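Phospholipase C beta (Meleagris gallopavo, PDB 1JAD) belongs to the beta class of phospholipase C, signalling enzymes regulated by G proteins, and is represented by its long helical C-terminal region, paired as a dimer. Local coordinates at residues I122-A127 with Q195-K200. Residues are numbered along the deposited sequence; the frame is centred on the assembly and turned at random.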
# COMPACT_ATOMS: atom_id res chain seq x y z
N ILE A 122 8.57 -2.27 3.58
CA ILE A 122 8.53 -2.11 5.02
C ILE A 122 9.93 -2.32 5.57
O ILE A 122 10.38 -1.58 6.45
CB ILE A 122 7.57 -3.13 5.68
CG1 ILE A 122 6.11 -2.72 5.43
CG2 ILE A 122 7.84 -3.21 7.18
CD1 ILE A 122 5.73 -1.38 6.05
N ALA A 123 10.63 -3.31 5.02
CA ALA A 123 11.98 -3.61 5.46
C ALA A 123 12.92 -2.47 5.13
O ALA A 123 13.85 -2.18 5.88
CB ALA A 123 12.46 -4.88 4.81
N GLU A 124 12.69 -1.81 4.00
CA GLU A 124 13.54 -0.69 3.59
C GLU A 124 13.34 0.43 4.60
O GLU A 124 14.31 0.90 5.19
CB GLU A 124 13.14 -0.22 2.20
CG GLU A 124 13.13 -1.37 1.22
CD GLU A 124 12.42 -1.04 -0.07
OE1 GLU A 124 11.48 -0.20 -0.03
OE2 GLU A 124 12.77 -1.65 -1.10
N LEU A 125 12.09 0.83 4.81
CA LEU A 125 11.78 1.90 5.75
C LEU A 125 12.34 1.56 7.11
O LEU A 125 12.77 2.44 7.85
CB LEU A 125 10.27 2.10 5.89
CG LEU A 125 9.46 2.63 4.70
CD1 LEU A 125 7.99 2.66 5.09
CD2 LEU A 125 9.94 4.02 4.31
N LYS A 126 12.35 0.28 7.45
CA LYS A 126 12.86 -0.13 8.74
C LYS A 126 14.37 0.01 8.77
O LYS A 126 14.95 0.47 9.76
CB LYS A 126 12.43 -1.57 9.03
CG LYS A 126 12.75 -2.04 10.43
CD LYS A 126 12.18 -3.43 10.67
CE LYS A 126 12.51 -3.93 12.06
NZ LYS A 126 13.98 -4.06 12.24
N ALA A 127 15.02 -0.37 7.67
CA ALA A 127 16.47 -0.27 7.61
C ALA A 127 16.94 1.19 7.69
O ALA A 127 17.93 1.49 8.35
CB ALA A 127 16.98 -0.93 6.33
N GLN A 195 11.35 10.52 2.70
CA GLN A 195 10.43 11.11 1.75
C GLN A 195 10.69 10.61 0.33
O GLN A 195 9.76 10.23 -0.39
CB GLN A 195 10.56 12.63 1.84
CG GLN A 195 9.94 13.43 0.70
CD GLN A 195 10.81 13.42 -0.55
OE1 GLN A 195 11.94 13.93 -0.54
NE2 GLN A 195 10.30 12.82 -1.62
N LYS A 196 11.95 10.59 -0.07
CA LYS A 196 12.32 10.15 -1.41
C LYS A 196 12.00 8.66 -1.54
O LYS A 196 11.50 8.20 -2.57
CB LYS A 196 13.82 10.39 -1.63
CG LYS A 196 14.25 10.69 -3.07
CD LYS A 196 13.87 9.62 -4.07
CE LYS A 196 14.26 10.06 -5.50
NZ LYS A 196 13.64 11.37 -5.92
N LEU A 197 12.29 7.91 -0.49
CA LEU A 197 12.05 6.47 -0.46
C LEU A 197 10.57 6.14 -0.64
O LEU A 197 10.20 5.29 -1.45
CB LEU A 197 12.58 5.90 0.86
CG LEU A 197 12.56 4.38 1.06
CD1 LEU A 197 13.33 4.00 2.31
CD2 LEU A 197 11.14 3.92 1.16
N GLU A 198 9.72 6.81 0.13
CA GLU A 198 8.29 6.56 0.04
C GLU A 198 7.82 6.95 -1.34
O GLU A 198 6.86 6.40 -1.88
CB GLU A 198 7.54 7.35 1.11
CG GLU A 198 8.11 7.15 2.49
CD GLU A 198 7.29 7.83 3.56
OE1 GLU A 198 6.98 9.03 3.41
OE2 GLU A 198 6.97 7.16 4.57
N GLU A 199 8.52 7.91 -1.92
CA GLU A 199 8.18 8.40 -3.25
C GLU A 199 8.38 7.31 -4.31
O GLU A 199 7.55 7.13 -5.18
CB GLU A 199 9.04 9.61 -3.55
CG GLU A 199 8.59 10.41 -4.74
CD GLU A 199 9.47 11.62 -4.95
OE1 GLU A 199 10.64 11.45 -5.36
OE2 GLU A 199 9.01 12.75 -4.68
N LYS A 200 9.50 6.59 -4.24
CA LYS A 200 9.77 5.54 -5.20
C LYS A 200 8.70 4.46 -5.06
O LYS A 200 8.08 4.05 -6.05
CB LYS A 200 11.15 4.93 -4.95
CG LYS A 200 12.30 5.82 -5.39
CD LYS A 200 13.62 5.18 -5.07
CE LYS A 200 14.77 5.98 -5.64
NZ LYS A 200 14.70 6.01 -7.12
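E124 OE1 is hydrogen-bonded to the hydroxyl of T18 in the N-terminal part of the chain, so the carboxylate of E124 is tied beside the interface while its aliphatic root, CB, lies 4.2 Å from L197 CD1. The contact itself is apolar, with no hydrogen bond or salt bridge joining the two segments. At its centre the side chains of L125 and L197, whose CA atoms are 7.7 Å apart and the nearest pair across the segments, meet at a slant, L125 CD2 lying 3.4 Å from L197 CD2 and 3.9 Å from L197 CD1. That one methyl of L125 thus faces the fork of L197 and also touches E198 CG at 4.1 Å. L197 holds its CG anti to the backbone N (chi1 -174°), which sends both methyls across to the opposing helix; P16 adds a further apolar neighbour. Segments 122-127 and 195-200 run antiparallel at 173°, their axes 10.8 Å apart, as in a long antiparallel coiled-coil domain. They belong to helices 75-155 and 161-245, with the P16-T18 region alongside and Q209 of the second subunit packing on E198.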